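Inactive glucansucrase (Lactobacillus reuteri, PDB 5JBD) is an inactive member of glycosyl hydrolase family 70, a large protein built around a TIM-barrel-type domain and carrying a calcium ion. Local coordinates at residues D283-I288 with S318-Y323; R221-Q226 with S325-M330. All coordinates share one frame; numbering follows the deposited sequence. Where two conformers were deposited one is given.

Contact 1. Residues D283-I288 with S318-Y323; sequences DAADNI and SYNEGY. With CA (calcium ion), chain C.
At the C-terminal ends of two neighbouring parallel strands of the barrel, 279-282 and 319-320, D283 and E321 set their carboxylates side by side. Their planes are 11° apart, and D283 OD1 lies 3.3 Å from E321 OE1, two acceptors with no hydrogen bond between them. Each has a donor of its own: R281 forms a salt bridge with D283, while A284 N gives E321 OE1 a short, nearly straight bond (2.8 Å, 163°), approaching almost head-on to the C-O bond. In E321, CG lies anti to the backbone N (chi1 -179°), and a bend at chi2 swings the carboxylate toward the 283-288 loop.

That loop turns back as a type I beta turn from A284 to N287. A285, small enough to sit close to the strand, lays its CB 3.7 Å from N320 CB, and its N makes a weak bond to E321 O. A water accepts from D286 N (2.9 Å) and donates to E321 O, bridging two backbone atoms not directly bonded. The carboxylate of D286, whose stronger partner is H324, also receives a weak bond from Y323 N at OD2. OD2 lies 3.2 Å from G322 CA, and OD1 occupies the side where a CB would point, so glycine suits the place. At the end of the turn, N287 uses its backbone O to bind the calcium ion, alongside E237, D243 and N751. D283 OD2 also bonds to a glycerol, probably from the crystallisation liquor. Acidic side chains just beyond adjacent strands are characteristic of the C-terminal rim of a TIM barrel.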
ATOM      1  N   ASP A 283       4.947   0.791   6.272  1.00 22.43           N
ATOM      2  CA  ASP A 283       4.573   0.840   4.858  1.00 21.37           C
ATOM      3  C   ASP A 283       5.242   2.003   4.144  1.00 21.29           C
ATOM      4  O   ASP A 283       5.329   3.116   4.694  1.00 21.75           O
ATOM      5  CB  ASP A 283       3.057   1.004   4.730  1.00 22.54           C
ATOM      6  CG  ASP A 283       2.580   0.959   3.283  1.00 23.42           C
ATOM      7  OD1 ASP A 283       2.764  -0.087   2.615  1.00 22.21           O
ATOM      8  OD2 ASP A 283       2.020   1.972   2.835  1.00 24.56           O
ATOM      9  N   ALA A 284       5.735   1.756   2.934  1.00 21.84           N
ATOM     10  CA  ALA A 284       6.271   2.825   2.062  1.00 22.64           C
ATOM     11  C   ALA A 284       7.397   3.633   2.713  1.00 22.08           C
ATOM     12  O   ALA A 284       7.492   4.864   2.575  1.00 21.50           O
ATOM     13  CB  ALA A 284       5.125   3.745   1.607  1.00 22.89           C
ATOM     14  N   ALA A 285       8.261   2.936   3.445  1.00 23.21           N
ATOM     15  CA  ALA A 285       9.358   3.600   4.174  1.00 22.78           C
ATOM     16  C   ALA A 285      10.350   4.312   3.261  1.00 22.83           C
ATOM     17  O   ALA A 285      11.060   5.194   3.742  1.00 24.05           O
ATOM     18  CB  ALA A 285      10.090   2.619   5.062  1.00 22.88           C
ATOM     19  N   ASP A 286      10.367   3.978   1.964  1.00 22.18           N
ATOM     20  CA  ASP A 286      11.194   4.691   0.989  1.00 23.52           C
ATOM     21  C   ASP A 286      10.528   5.926   0.379  1.00 24.30           C
ATOM     22  O   ASP A 286      11.151   6.610  -0.430  1.00 23.34           O
ATOM     23  CB  ASP A 286      11.644   3.783  -0.190  1.00 25.20           C
ATOM     24  CG  ASP A 286      12.363   2.483   0.255  1.00 25.26           C
ATOM     25  OD1 ASP A 286      12.822   2.395   1.409  1.00 24.17           O
ATOM     26  OD2 ASP A 286      12.471   1.563  -0.598  1.00 27.91           O
ATOM     27  N   ASN A 287       9.268   6.200   0.722  1.00 24.02           N
ATOM     28  CA  ASN A 287       8.494   7.233   0.028  1.00 24.78           C
ATOM     29  C   ASN A 287       7.962   8.323   0.967  1.00 25.46           C
ATOM     30  O   ASN A 287       7.071   9.071   0.595  1.00 22.89           O
ATOM     31  CB  ASN A 287       7.342   6.565  -0.715  1.00 25.43           C
ATOM     32  CG  ASN A 287       7.791   5.352  -1.509  1.00 25.28           C
ATOM     33  OD1 ASN A 287       7.476   4.235  -1.130  1.00 27.73           O
ATOM     34  ND2 ASN A 287       8.551   5.562  -2.588  1.00 25.17           N
ATOM     35  N   ILE A 288       8.539   8.394   2.164  1.00 24.68           N
ATOM     36  CA  ILE A 288       8.160   9.346   3.195  1.00 24.98           C
ATOM     37  C   ILE A 288       9.440  10.009   3.715  1.00 25.37           C
ATOM     38  O   ILE A 288      10.488   9.379   3.735  1.00 25.80           O
ATOM     39  CB  ILE A 288       7.381   8.661   4.343  1.00 24.93           C
ATOM     40  CG1 ILE A 288       8.221   7.565   5.032  1.00 26.01           C
ATOM     41  CG2 ILE A 288       6.077   8.072   3.819  1.00 25.26           C
ATOM     42  CD1 ILE A 288       7.447   6.682   6.001  1.00 25.32           C
ATOM     43  N   SER A 318      10.477  -4.066  14.810  1.00 22.59           N
ATOM     44  CA  SER A 318       9.911  -3.225  13.771  1.00 21.84           C
ATOM     45  C   SER A 318      10.728  -3.361  12.485  1.00 21.00           C
ATOM     46  O   SER A 318      11.948  -3.553  12.529  1.00 20.05           O
ATOM     47  CB  SER A 318       9.826  -1.761  14.247  1.00 21.95           C
ATOM     48  OG  SER A 318       8.954  -1.647  15.381  1.00 23.23           O
ATOM     49  N   TYR A 319      10.053  -3.250  11.344  1.00 20.37           N
ATOM     50  CA  TYR A 319      10.654  -3.575  10.049  1.00 20.68           C
ATOM     51  C   TYR A 319      10.050  -2.742   8.930  1.00 20.55           C
ATOM     52  O   TYR A 319       8.807  -2.578   8.869  1.00 20.52           O
ATOM     53  CB  TYR A 319      10.550  -5.087   9.747  1.00 20.60           C
ATOM     54  CG  TYR A 319       9.281  -5.813  10.199  1.00 20.70           C
ATOM     55  CD1 TYR A 319       9.152  -6.288  11.510  1.00 21.05           C
ATOM     56  CD2 TYR A 319       8.254  -6.113   9.297  1.00 20.19           C
ATOM     57  CE1 TYR A 319       8.009  -6.969  11.934  1.00 20.58           C
ATOM     58  CE2 TYR A 319       7.113  -6.798   9.711  1.00 20.39           C
ATOM     59  CZ  TYR A 319       6.998  -7.232  11.033  1.00 20.46           C
ATOM     60  OH  TYR A 319       5.874  -7.932  11.455  1.00 20.09           O
ATOM     61  N   ASN A 320      10.919  -2.217   8.062  1.00 19.66           N
ATOM     62  CA  ASN A 320      10.540  -1.227   7.047  1.00 20.78           C
ATOM     63  C   ASN A 320      10.368  -1.857   5.696  1.00 21.12           C
ATOM     64  O   ASN A 320      11.265  -2.542   5.230  1.00 22.65           O
ATOM     65  CB  ASN A 320      11.610  -0.128   6.926  1.00 20.50           C
ATOM     66  CG  ASN A 320      11.704   0.748   8.161  1.00 21.10           C
ATOM     67  OD1 ASN A 320      10.875   0.657   9.060  1.00 22.38           O
ATOM     68  ND2 ASN A 320      12.743   1.582   8.224  1.00 21.69           N
ATOM     69  N   GLU A 321       9.233  -1.589   5.042  1.00 21.48           N
ATOM     70  CA  GLU A 321       9.005  -2.074   3.688  1.00 23.00           C
ATOM     71  C   GLU A 321       9.721  -1.178   2.709  1.00 23.83           C
ATOM     72  O   GLU A 321       9.497   0.018   2.691  1.00 25.65           O
ATOM     73  CB  GLU A 321       7.530  -2.078   3.320  1.00 23.04           C
ATOM     74  CG  GLU A 321       7.249  -2.602   1.903  1.00 24.17           C
ATOM     75  CD  GLU A 321       6.301  -1.753   1.082  1.00 26.49           C
ATOM     76  OE1 GLU A 321       5.877  -0.661   1.521  1.00 27.43           O
ATOM     77  OE2 GLU A 321       5.958  -2.187  -0.021  1.00 29.20           O
ATOM     78  N   GLY A 322      10.555  -1.774   1.865  1.00 22.60           N
ATOM     79  CA  GLY A 322      11.174  -1.028   0.774  1.00 22.53           C
ATOM     80  C   GLY A 322      11.941  -1.895  -0.202  1.00 22.80           C
ATOM     81  O   GLY A 322      12.391  -2.973   0.152  1.00 23.28           O
ATOM     82  N   TYR A 323      12.073  -1.395  -1.429  1.00 22.73           N
ATOM     83  CA  TYR A 323      12.696  -2.093  -2.549  1.00 23.29           C
ATOM     84  C   TYR A 323      13.991  -1.376  -3.020  1.00 23.61           C
ATOM     85  O   TYR A 323      14.543  -1.713  -4.073  1.00 23.94           O
ATOM     86  CB  TYR A 323      11.675  -2.241  -3.695  1.00 23.45           C
ATOM     87  CG  TYR A 323      10.532  -3.192  -3.350  1.00 23.18           C
ATOM     88  CD1 TYR A 323       9.384  -2.734  -2.705  1.00 23.71           C
ATOM     89  CD2 TYR A 323      10.605  -4.554  -3.650  1.00 22.95           C
ATOM     90  CE1 TYR A 323       8.338  -3.606  -2.381  1.00 23.51           C
ATOM     91  CE2 TYR A 323       9.565  -5.430  -3.328  1.00 22.91           C
ATOM     92  CZ  TYR A 323       8.439  -4.951  -2.682  1.00 23.61           C
ATOM     93  OH  TYR A 323       7.410  -5.818  -2.348  1.00 23.95           O
TER
HETATM   94 CA    CA C1701       5.134  10.429   0.187  1.00 22.75          CA
HETATM   95  O   HOH W   1       9.098   1.749   0.514  1.00 23.10           O
HETATM   96  O   HOH W   2       4.093  10.893   2.310  1.00 26.28           O

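Contact 2. Residues R221-Q226 with S325-M330; sequences RTINNQ and SGAAQM
The flat carboxamide of N224 reaches helix 326-333, where ND2 donates to G326 O (2.9 Å, 154°). The acceptor lies 16° out of the amide plane, and the donor stands well above the carbonyl plane of G326 rather than on a lone pair; the same oxygen also takes the helical bond from M330 N. The other end of the amide, OD1, rests against M330 CB at 3.5 Å. Asparagine suits this place because ND2 can also serve D233. A second flat group, the guanidinium of R221, meets Q226 O at its edge, in plane, and so braces the 221-226 loop from within.

Beside the amide, I223 extends CG2, anti to its own backbone N, to 3.5 Å from A327 N. G326 and A327 present little bulk here, and the methyl lies 4.0 Å from A327 CB. On the same loop residue, M330, extended until a bend at chi3, brings SD to 3.6 Å from I223 CA; its long unbranched side chain lets the sulfur reach this backbone. The helix packs on this loop and also touches Y340 of strand 340-341 through A327 and A328, while Q226 bonds to D291 and D294 of helix 291-304 and to K334.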
ATOM      1  N   ARG A 221      12.766  13.722   0.437  1.00 25.40           N
ATOM      2  CA  ARG A 221      13.754  13.621   1.511  1.00 25.98           C
ATOM      3  C   ARG A 221      13.737  12.193   2.032  1.00 24.49           C
ATOM      4  O   ARG A 221      13.578  11.939   3.235  1.00 24.30           O
ATOM      5  CB  ARG A 221      13.489  14.640   2.621  1.00 27.80           C
ATOM      6  CG  ARG A 221      13.542  16.100   2.174  1.00 29.77           C
ATOM      7  CD  ARG A 221      14.872  16.463   1.522  1.00 31.92           C
ATOM      8  NE  ARG A 221      15.033  17.913   1.445  1.00 33.37           N
ATOM      9  CZ  ARG A 221      15.610  18.694   2.369  1.00 37.60           C
ATOM     10  NH1 ARG A 221      16.150  18.206   3.495  1.00 36.57           N
ATOM     11  NH2 ARG A 221      15.655  20.005   2.158  1.00 41.51           N
ATOM     12  N   THR A 222      13.972  11.283   1.091  1.00 24.22           N
ATOM     13  CA  THR A 222      13.717   9.859   1.215  1.00 23.05           C
ATOM     14  C   THR A 222      15.042   9.123   1.291  1.00 23.16           C
ATOM     15  O   THR A 222      15.989   9.479   0.586  1.00 23.03           O
ATOM     16  CB  THR A 222      12.962   9.358  -0.014  1.00 23.57           C
ATOM     17  OG1 THR A 222      13.581   9.869  -1.216  1.00 24.22           O
ATOM     18  CG2 THR A 222      11.492   9.846   0.046  1.00 23.51           C
ATOM     19  N   ILE A 223      15.099   8.119   2.165  1.00 22.80           N
ATOM     20  CA  ILE A 223      16.292   7.258   2.343  1.00 24.56           C
ATOM     21  C   ILE A 223      17.537   8.124   2.613  1.00 25.00           C
ATOM     22  O   ILE A 223      17.476   8.996   3.509  1.00 24.58           O
ATOM     23  CB  ILE A 223      16.467   6.228   1.183  1.00 23.76           C
ATOM     24  CG1 ILE A 223      15.125   5.703   0.685  1.00 24.38           C
ATOM     25  CG2 ILE A 223      17.303   5.047   1.657  1.00 24.16           C
ATOM     26  CD1 ILE A 223      15.244   4.633  -0.383  1.00 25.20           C
ATOM     27  N   ASN A 224      18.624   7.967   1.838  1.00 23.86           N
ATOM     28  CA  ASN A 224      19.834   8.771   2.047  1.00 23.95           C
ATOM     29  C   ASN A 224      19.723  10.236   1.615  1.00 24.51           C
ATOM     30  O   ASN A 224      20.633  11.011   1.893  1.00 24.63           O
ATOM     31  CB  ASN A 224      21.057   8.110   1.405  1.00 24.57           C
ATOM     32  CG  ASN A 224      21.328   6.724   1.986  1.00 24.01           C
ATOM     33  OD1 ASN A 224      21.735   6.608   3.144  1.00 24.12           O
ATOM     34  ND2 ASN A 224      21.041   5.681   1.215  1.00 22.79           N
ATOM     35  N   ASN A 225      18.613  10.645   0.992  1.00 24.93           N
ATOM     36  CA  ASN A 225      18.401  12.072   0.675  1.00 26.53           C
ATOM     37  C   ASN A 225      17.644  12.854   1.765  1.00 25.85           C
ATOM     38  O   ASN A 225      17.164  13.959   1.515  1.00 24.97           O
ATOM     39  CB  ASN A 225      17.706  12.239  -0.676  1.00 27.14           C
ATOM     40  CG  ASN A 225      17.949  13.611  -1.291  1.00 28.77           C
ATOM     41  OD1 ASN A 225      19.049  14.155  -1.214  1.00 29.01           O
ATOM     42  ND2 ASN A 225      16.907  14.195  -1.858  1.00 28.89           N
ATOM     43  N   GLN A 226      17.584  12.308   2.978  1.00 25.84           N
ATOM     44  CA  GLN A 226      16.910  12.968   4.111  1.00 26.27           C
ATOM     45  C   GLN A 226      17.369  14.419   4.287  1.00 26.90           C
ATOM     46  O   GLN A 226      16.536  15.306   4.512  1.00 28.05           O
ATOM     47  CB  GLN A 226      17.150  12.167   5.397  1.00 25.55           C
ATOM     48  CG  GLN A 226      16.385  12.639   6.631  1.00 25.44           C
ATOM     49  CD  GLN A 226      16.630  11.742   7.832  1.00 25.15           C
ATOM     50  OE1 GLN A 226      17.428  10.811   7.764  1.00 24.76           O
ATOM     51  NE2 GLN A 226      15.957  12.025   8.940  1.00 24.99           N
ATOM     52  N   SER A 325      17.865  -0.800  -2.091  1.00 23.64           N
ATOM     53  CA  SER A 325      18.982  -1.317  -1.318  1.00 23.57           C
ATOM     54  C   SER A 325      19.770  -0.265  -0.553  1.00 23.93           C
ATOM     55  O   SER A 325      20.415  -0.603   0.448  1.00 23.60           O
ATOM     56  CB  SER A 325      19.925  -2.157  -2.194  1.00 23.71           C
ATOM     57  OG  SER A 325      20.514  -1.393  -3.229  1.00 24.72           O
ATOM     58  N   GLY A 326      19.719   0.994  -0.994  1.00 24.13           N
ATOM     59  CA  GLY A 326      20.313   2.105  -0.234  1.00 24.19           C
ATOM     60  C   GLY A 326      19.812   2.304   1.193  1.00 23.94           C
ATOM     61  O   GLY A 326      20.512   2.900   2.021  1.00 24.47           O
ATOM     62  N   ALA A 327      18.622   1.786   1.498  1.00 22.94           N
ATOM     63  CA  ALA A 327      18.100   1.805   2.851  1.00 22.54           C
ATOM     64  C   ALA A 327      18.952   1.034   3.851  1.00 22.44           C
ATOM     65  O   ALA A 327      18.920   1.352   5.036  1.00 20.60           O
ATOM     66  CB  ALA A 327      16.663   1.284   2.880  1.00 24.10           C
ATOM     67  N   ALA A 328      19.693   0.011   3.399  1.00 21.86           N
ATOM     68  CA  ALA A 328      20.575  -0.733   4.298  1.00 22.23           C
ATOM     69  C   ALA A 328      21.644   0.186   4.895  1.00 22.35           C
ATOM     70  O   ALA A 328      21.796   0.243   6.120  1.00 21.36           O
ATOM     71  CB  ALA A 328      21.210  -1.930   3.588  1.00 23.68           C
ATOM     72  N   GLN A 329      22.350   0.903   4.031  0.60 23.24           N
ATOM     73  CA  GLN A 329      23.364   1.875   4.449  0.60 27.22           C
ATOM     74  C   GLN A 329      22.771   2.919   5.419  0.60 25.97           C
ATOM     75  O   GLN A 329      23.335   3.174   6.493  0.60 26.05           O
ATOM     76  CB  GLN A 329      23.964   2.545   3.198  0.60 30.63           C
ATOM     77  CG  GLN A 329      25.038   3.583   3.445  0.60 35.69           C
ATOM     78  CD  GLN A 329      26.397   2.949   3.540  0.60 39.90           C
ATOM     79  OE1 GLN A 329      26.990   2.923   4.602  0.60 46.79           O
ATOM     80  NE2 GLN A 329      26.891   2.409   2.420  0.60 41.78           N
ATOM     81  N   MET A 330      21.633   3.497   5.043  1.00 24.23           N
ATOM     82  CA  MET A 330      20.920   4.468   5.883  1.00 24.16           C
ATOM     83  C   MET A 330      20.671   3.930   7.282  1.00 23.01           C
ATOM     84  O   MET A 330      21.009   4.590   8.270  1.00 22.12           O
ATOM     85  CB  MET A 330      19.564   4.844   5.277  1.00 26.13           C
ATOM     86  CG  MET A 330      18.801   5.866   6.109  1.00 26.50           C
ATOM     87  SD  MET A 330      17.087   6.069   5.622  1.00 29.62           S
ATOM     88  CE  MET A 330      16.312   4.510   6.007  1.00 27.08           C
TER

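Overall arrangement
After strand 193-197 the chain enters a long loop that contains 221-226, then passes strand 242-244 and two helices to reach barrel strand 279-282 and the turn 283-288. Helices 291-304 and 310-315 follow before strand 319-320, so contact 1 closes a beta-alpha-beta crossover at the barrel rim. Helix 326-333 comes directly afterwards and returns to 221-226, so contact 2 closes a longer loop that encloses contact 1 without crossing it. The two meet at the turn: I223 CD1 packs 3.7 Å from D286 CG, and T222 CG2 lies 3.3 Å from D286 O. Together they tie the loop between strands 193-197 and 242-244 to helix 326-333 and the calcium-binding turn.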